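Local coordinates for mycosin-1 (Mycobacterium smegmatis, PDB 4KB5), which acts as a subtilisin-like serine protease that cleaves EspB and may regulate both ESX-1 secretion and virulence, at residues 156-161 and 179-184; 137-142 and 152-157. All coordinates share one frame; numbering follows the deposited sequence.

Contact 1: 156-161 and 179-184; sequences AGSIRS and ISEAAC
Ser-158 and Glu-181 meet where the first turns of helix 154-171 face the chain that leaves strand 176-179, the central-sheet strand reached from this helix in the parallel α/β fold of subtilases. The hydroxyl of Ser-158 lies opposite its own backbone N (chi1 -177°), which extends it toward the other segment. Its OG donates a hydrogen bond to OE2 of Glu-181; the modelled separation is so short that its exact length is doubtful. Gln-133 NE2 adds a weak bond to the same OG.

One residue on, Ile-159 supplies the apolar half: its CG1 rests 3.9 Å from CB of Ala-183, and CD1 is 4.0 Å from that same methyl. Further along, Ser-161 OG is bonded to Gln-133 NE2, tying a second helix serine to the residue that already reaches Ser-158.

The side chain of Glu-181 lies about 7 Å from that of Ser-312 of the charge relay system, consistent with this segment bordering the active-site cleft as in other subtilases. A bend at chi2 (71°) folds the carboxylate back alongside its own backbone, where OE1 takes a weak hydrogen bond from Ala-182 N at 2.9 Å with an N-H...O angle of 121°.

Contact 2: 137-142 and 152-157; sequences AFQPKG and TTQTAG
Gln-154, in the first turn of helix 154-171, reaches across to Gln-139 and Pro-140 on strand 138-140, which pairs antiparallel with strand 23-25, probably part of the N-terminal extension. This matches the extension's known association with a loop protruding from the catalytic core, to which strand 138-140 probably belongs; 152-157 is the start of the core helix.

The close part is small. Beyond CG the chain of Gln-154 is extended and meets the proline obliquely: CG is 3.8 Å from Pro-140 CG, while the amide nitrogen NE2 passes 3.7 Å from Pro-140 CD. At the end of the chain, NE2 donates a hydrogen bond to Gln-139 OE1 of 3.1 Å. The N-H points nearly straight at the oxygen (164°), which lies close to the amide plane of Gln-154. Seen from the acceptor the fit is poorer, because the donor stands well above the carbonyl plane of Gln-139 and the two amide planes are 69° apart. Gln-139 is bent at chi2 (-91°), and its own NE2 is bonded to Ser-135 O, which fixes which end of the amide offers oxygen to Gln-154.

Pro-140 and Gln-154 are themselves solvent-exposed, so this close patch sits at the surface. By the helix start a glycerol, probably from the crystallisation liquor, hydrogen-bonds to OG1 of the N-cap residue Thr-153 and to N of Thr-155. With one amide-amide bond between uncharged groups and a few carbon contacts, the join between strand and helix start is modest, and it does not depend on ionisation.

In the fold
Both contacts use the start of helix 154-171 and share Ala-156 and Gly-157; their centres lie 10 Å apart. In chain order, strand 138-140 comes first, then the loop into the helix, and finally strand 176-179 of the parallel sheet with the turn into 183-184. Contact 2 is a surface contact, about 21 Å from the centre of the chain, whereas contact 1 is partly buried at about 11 Å. Thr-155 bridges them, its CG2 packing 3.8 Å from Ala-183 CB. The helix start therefore stands between the strand paired with what is probably the N-terminal extension and the segment beside the charge relay system, consistent with the extension's suggested contribution to cleft stability.

Contact 1: 156-161 and 179-184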
ATOM      1  N   ALA A 156      -5.604  -8.584  14.836  1.00 35.68           N
ATOM      2  CA  ALA A 156      -7.038  -8.589  14.577  1.00 35.66           C
ATOM      3  C   ALA A 156      -7.645  -7.209  14.791  1.00 34.53           C
ATOM      4  O   ALA A 156      -8.481  -6.758  13.998  1.00 35.76           O
ATOM      5  CB  ALA A 156      -7.735  -9.634  15.441  1.00 37.37           C
ATOM      6  N   GLY A 157      -7.225  -6.534  15.863  1.00 34.83           N
ATOM      7  CA  GLY A 157      -7.678  -5.164  16.121  1.00 34.49           C
ATOM      8  C   GLY A 157      -7.306  -4.263  14.946  1.00 33.75           C
ATOM      9  O   GLY A 157      -8.118  -3.470  14.467  1.00 34.67           O
ATOM     10  N   SER A 158      -6.081  -4.430  14.458  1.00 33.61           N
ATOM     11  CA  SER A 158      -5.611  -3.664  13.318  1.00 35.60           C
ATOM     12  C   SER A 158      -6.453  -3.945  12.061  1.00 34.79           C
ATOM     13  O   SER A 158      -6.870  -3.012  11.366  1.00 34.46           O
ATOM     14  CB  SER A 158      -4.138  -3.935  13.075  1.00 35.90           C
ATOM     15  OG  SER A 158      -3.691  -3.128  12.008  1.00 44.64           O
ATOM     16  N   ILE A 159      -6.736  -5.227  11.801  1.00 34.64           N
ATOM     17  CA  ILE A 159      -7.643  -5.628  10.706  1.00 32.37           C
ATOM     18  C   ILE A 159      -9.024  -4.975  10.792  1.00 31.72           C
ATOM     19  O   ILE A 159      -9.534  -4.446   9.796  1.00 31.70           O
ATOM     20  CB  ILE A 159      -7.759  -7.180  10.595  1.00 32.46           C
ATOM     21  CG1 ILE A 159      -6.537  -7.725   9.840  1.00 33.34           C
ATOM     22  CG2 ILE A 159      -9.039  -7.591   9.867  1.00 30.32           C
ATOM     23  CD1 ILE A 159      -6.228  -9.192  10.079  1.00 35.71           C
ATOM     24  N   ARG A 160      -9.631  -5.002  11.978  1.00 32.19           N
ATOM     25  CA  ARG A 160     -10.955  -4.392  12.146  1.00 31.88           C
ATOM     26  C   ARG A 160     -10.938  -2.878  11.981  1.00 30.87           C
ATOM     27  O   ARG A 160     -11.874  -2.305  11.420  1.00 29.58           O
ATOM     28  CB  ARG A 160     -11.585  -4.776  13.492  1.00 35.63           C
ATOM     29  CG  ARG A 160     -12.034  -6.240  13.582  1.00 36.93           C
ATOM     30  CD  ARG A 160     -12.788  -6.531  14.881  1.00 36.45           C
ATOM     31  NE  ARG A 160     -11.984  -6.230  16.064  1.00 36.41           N
ATOM     32  CZ  ARG A 160     -11.180  -7.095  16.673  1.00 37.77           C
ATOM     33  NH1 ARG A 160     -11.057  -8.340  16.230  1.00 38.25           N
ATOM     34  NH2 ARG A 160     -10.490  -6.716  17.736  1.00 37.24           N
ATOM     35  N   SER A 161      -9.889  -2.211  12.469  1.00 30.86           N
ATOM     36  CA  SER A 161      -9.829  -0.754  12.271  1.00 30.46           C
ATOM     37  C   SER A 161      -9.534  -0.416  10.807  1.00 27.92           C
ATOM     38  O   SER A 161     -10.091   0.534  10.266  1.00 28.13           O
ATOM     39  CB  SER A 161      -8.840  -0.082  13.226  1.00 29.59           C
ATOM     40  OG  SER A 161      -7.518  -0.495  12.950  1.00 32.80           O
ATOM     41  N   ILE A 179      -2.844   1.428   0.903  1.00 25.30           N
ATOM     42  CA  ILE A 179      -2.846   0.819   2.221  1.00 25.03           C
ATOM     43  C   ILE A 179      -1.459   0.288   2.581  1.00 26.98           C
ATOM     44  O   ILE A 179      -0.940  -0.637   1.924  1.00 26.29           O
ATOM     45  CB  ILE A 179      -3.902  -0.312   2.341  1.00 24.45           C
ATOM     46  CG1 ILE A 179      -5.317   0.241   2.152  1.00 23.66           C
ATOM     47  CG2 ILE A 179      -3.749  -1.060   3.657  1.00 23.93           C
ATOM     48  CD1 ILE A 179      -6.412  -0.812   2.158  1.00 22.89           C
ATOM     49  N   SER A 180      -0.865   0.867   3.627  1.00 25.37           N
ATOM     50  CA  SER A 180       0.491   0.494   4.032  1.00 28.87           C
ATOM     51  C   SER A 180       0.496  -0.731   4.928  1.00 30.05           C
ATOM     52  O   SER A 180       1.481  -1.482   4.968  1.00 31.94           O
ATOM     53  CB  SER A 180       1.196   1.666   4.743  1.00 30.55           C
ATOM     54  OG  SER A 180       0.686   1.847   6.055  0.53 29.72           O
ATOM     55  N   GLU A 181      -0.599  -0.934   5.656  1.00 30.83           N
ATOM     56  CA  GLU A 181      -0.703  -2.068   6.568  1.00 33.41           C
ATOM     57  C   GLU A 181      -0.621  -3.406   5.821  1.00 33.70           C
ATOM     58  O   GLU A 181      -1.210  -3.581   4.759  1.00 32.29           O
ATOM     59  CB  GLU A 181      -2.003  -1.995   7.385  1.00 38.50           C
ATOM     60  CG  GLU A 181      -2.331  -3.234   8.213  1.00 39.04           C
ATOM     61  CD  GLU A 181      -1.409  -3.424   9.407  1.00 44.97           C
ATOM     62  OE1 GLU A 181      -0.192  -3.665   9.232  1.00 45.99           O
ATOM     63  OE2 GLU A 181      -1.913  -3.345  10.543  1.00 48.81           O
ATOM     64  N   ALA A 182       0.152  -4.316   6.386  1.00 33.15           N
ATOM     65  CA  ALA A 182       0.211  -5.679   5.945  1.00 34.91           C
ATOM     66  C   ALA A 182       0.146  -6.512   7.218  1.00 35.66           C
ATOM     67  O   ALA A 182       1.160  -6.745   7.877  1.00 36.24           O
ATOM     68  CB  ALA A 182       1.501  -5.937   5.196  1.00 34.78           C
ATOM     69  N   ALA A 183      -1.061  -6.936   7.571  1.00 35.67           N
ATOM     70  CA  ALA A 183      -1.279  -7.723   8.792  1.00 35.80           C
ATOM     71  C   ALA A 183      -0.968  -9.192   8.522  1.00 35.12           C
ATOM     72  O   ALA A 183      -1.577  -9.803   7.641  1.00 35.94           O
ATOM     73  CB  ALA A 183      -2.713  -7.550   9.273  1.00 32.81           C
ATOM     74  N   CYS A 184      -0.028  -9.741   9.289  1.00 34.05           N
ATOM     75  CA  CYS A 184       0.510 -11.086   9.084  1.00 35.68           C
ATOM     76  C   CYS A 184       0.126 -12.013  10.225  1.00 35.36           C
ATOM     77  O   CYS A 184       0.198 -11.629  11.387  1.00 34.88           O
ATOM     78  CB  CYS A 184       2.040 -11.048   8.991  1.00 38.39           C
ATOM     79  SG  CYS A 184       2.709 -10.163   7.562  1.00 45.67           S
TER

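Contact 2: 137-142 and 152-157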
ATOM      1  N   ALA A 137       4.559   3.941  17.502  1.00 37.07           N
ATOM      2  CA  ALA A 137       4.735   4.817  18.661  1.00 38.38           C
ATOM      3  C   ALA A 137       3.552   4.705  19.612  1.00 39.50           C
ATOM      4  O   ALA A 137       3.712   4.843  20.818  1.00 42.61           O
ATOM      5  CB  ALA A 137       4.925   6.261  18.216  1.00 35.71           C
ATOM      6  N   PHE A 138       2.366   4.472  19.057  1.00 42.80           N
ATOM      7  CA  PHE A 138       1.137   4.383  19.838  1.00 46.01           C
ATOM      8  C   PHE A 138       0.580   2.987  19.701  1.00 50.66           C
ATOM      9  O   PHE A 138       0.360   2.515  18.587  1.00 51.36           O
ATOM     10  CB  PHE A 138       0.136   5.474  19.413  1.00 46.36           C
ATOM     11  CG  PHE A 138       0.457   6.826  20.001  1.00 50.89           C
ATOM     12  CD1 PHE A 138      -0.136   7.242  21.191  1.00 51.27           C
ATOM     13  CD2 PHE A 138       1.411   7.659  19.409  1.00 51.99           C
ATOM     14  CE1 PHE A 138       0.198   8.473  21.765  1.00 50.46           C
ATOM     15  CE2 PHE A 138       1.744   8.890  19.979  1.00 52.33           C
ATOM     16  CZ  PHE A 138       1.135   9.295  21.161  1.00 48.06           C
ATOM     17  N   GLN A 139       0.400   2.318  20.838  1.00 54.82           N
ATOM     18  CA  GLN A 139       0.022   0.905  20.877  1.00 57.36           C
ATOM     19  C   GLN A 139      -1.154   0.649  21.825  1.00 61.85           C
ATOM     20  O   GLN A 139      -1.235   1.271  22.893  1.00 57.63           O
ATOM     21  CB  GLN A 139       1.218   0.062  21.324  1.00 58.23           C
ATOM     22  CG  GLN A 139       2.415   0.133  20.390  1.00 57.32           C
ATOM     23  CD  GLN A 139       2.396  -0.948  19.332  0.27 55.77           C
ATOM     24  OE1 GLN A 139       2.611  -2.120  19.628  0.51 52.67           O
ATOM     25  NE2 GLN A 139       2.148  -0.556  18.089  1.00 55.98           N
ATOM     26  N   PRO A 140      -2.065  -0.277  21.445  1.00 66.05           N
ATOM     27  CA  PRO A 140      -3.145  -0.710  22.342  1.00 65.49           C
ATOM     28  C   PRO A 140      -2.578  -1.016  23.716  1.00 64.79           C
ATOM     29  O   PRO A 140      -1.499  -1.600  23.811  1.00 61.73           O
ATOM     30  CB  PRO A 140      -3.662  -1.980  21.669  1.00 68.47           C
ATOM     31  CG  PRO A 140      -3.434  -1.726  20.215  1.00 67.24           C
ATOM     32  CD  PRO A 140      -2.145  -0.949  20.132  1.00 65.99           C
ATOM     33  N   LYS A 141      -3.295  -0.608  24.762  1.00 66.59           N
ATOM     34  CA  LYS A 141      -2.708  -0.483  26.099  1.00 73.09           C
ATOM     35  C   LYS A 141      -2.842  -1.692  27.032  1.00 82.52           C
ATOM     36  O   LYS A 141      -1.908  -2.492  27.144  1.00 87.09           O
ATOM     37  CB  LYS A 141      -3.200   0.800  26.794  0.87 72.60           C
ATOM     38  CG  LYS A 141      -4.706   0.946  26.931  0.95 71.19           C
ATOM     39  CD  LYS A 141      -5.096   2.361  27.325  0.95 71.76           C
ATOM     40  CE  LYS A 141      -4.854   2.625  28.801  1.00 70.75           C
ATOM     41  NZ  LYS A 141      -5.238   4.022  29.142  1.00 77.88           N
ATOM     42  N   GLY A 142      -3.993  -1.808  27.699  1.00 85.40           N
ATOM     43  CA  GLY A 142      -4.211  -2.786  28.768  1.00 89.05           C
ATOM     44  C   GLY A 142      -4.058  -4.247  28.375  1.00 91.02           C
ATOM     45  O   GLY A 142      -3.882  -4.568  27.197  1.00 91.26           O
ATOM     46  N   THR A 152      -8.607 -11.209  19.592  1.00 49.78           N
ATOM     47  CA  THR A 152      -8.253 -10.191  20.594  1.00 49.75           C
ATOM     48  C   THR A 152      -6.784  -9.794  20.462  1.00 48.69           C
ATOM     49  O   THR A 152      -6.275  -8.980  21.234  1.00 49.58           O
ATOM     50  CB  THR A 152      -8.528 -10.648  22.055  1.00 47.99           C
ATOM     51  OG1 THR A 152      -7.576 -11.648  22.446  1.00 48.69           O
ATOM     52  CG2 THR A 152      -9.952 -11.170  22.224  1.00 47.74           C
ATOM     53  N   THR A 153      -6.112 -10.393  19.484  1.00 46.44           N
ATOM     54  CA  THR A 153      -4.748 -10.028  19.102  1.00 46.54           C
ATOM     55  C   THR A 153      -4.696  -8.572  18.574  1.00 42.50           C
ATOM     56  O   THR A 153      -5.717  -8.030  18.147  1.00 40.50           O
ATOM     57  CB  THR A 153      -4.232 -11.021  18.031  1.00 49.55           C
ATOM     58  OG1 THR A 153      -2.824 -10.883  17.848  1.00 56.75           O
ATOM     59  CG2 THR A 153      -4.902 -10.788  16.716  1.00 42.95           C
ATOM     60  N   GLN A 154      -3.518  -7.949  18.612  1.00 43.98           N
ATOM     61  CA  GLN A 154      -3.312  -6.627  17.990  1.00 45.24           C
ATOM     62  C   GLN A 154      -3.540  -6.656  16.477  1.00 42.29           C
ATOM     63  O   GLN A 154      -4.151  -5.738  15.911  1.00 39.44           O
ATOM     64  CB  GLN A 154      -1.910  -6.094  18.282  1.00 48.16           C
ATOM     65  CG  GLN A 154      -1.869  -5.070  19.396  1.00 56.44           C
ATOM     66  CD  GLN A 154      -0.464  -4.572  19.676  1.00 60.93           C
ATOM     67  OE1 GLN A 154       0.186  -5.028  20.616  1.00 63.66           O
ATOM     68  NE2 GLN A 154       0.017  -3.638  18.854  1.00 63.32           N
ATOM     69  N   THR A 155      -3.045  -7.713  15.835  1.00 41.35           N
ATOM     70  CA  THR A 155      -3.291  -7.954  14.407  1.00 39.93           C
ATOM     71  C   THR A 155      -4.779  -7.873  14.073  1.00 37.53           C
ATOM     72  O   THR A 155      -5.182  -7.150  13.158  1.00 37.91           O
ATOM     73  CB  THR A 155      -2.728  -9.325  13.977  1.00 40.58           C
ATOM     74  OG1 THR A 155      -1.349  -9.398  14.344  1.00 41.74           O
ATOM     75  CG2 THR A 155      -2.855  -9.524  12.470  1.00 40.85           C
ATOM     76  N   ALA A 156      -5.604  -8.584  14.836  1.00 35.68           N
ATOM     77  CA  ALA A 156      -7.038  -8.589  14.577  1.00 35.66           C
ATOM     78  C   ALA A 156      -7.645  -7.209  14.791  1.00 34.53           C
ATOM     79  O   ALA A 156      -8.481  -6.758  13.998  1.00 35.76           O
ATOM     80  CB  ALA A 156      -7.735  -9.634  15.441  1.00 37.37           C
ATOM     81  N   GLY A 157      -7.225  -6.534  15.863  1.00 34.83           N
ATOM     82  CA  GLY A 157      -7.678  -5.164  16.121  1.00 34.49           C
ATOM     83  C   GLY A 157      -7.306  -4.263  14.946  1.00 33.75           C
ATOM     84  O   GLY A 157      -8.118  -3.470  14.467  1.00 34.67           O
TER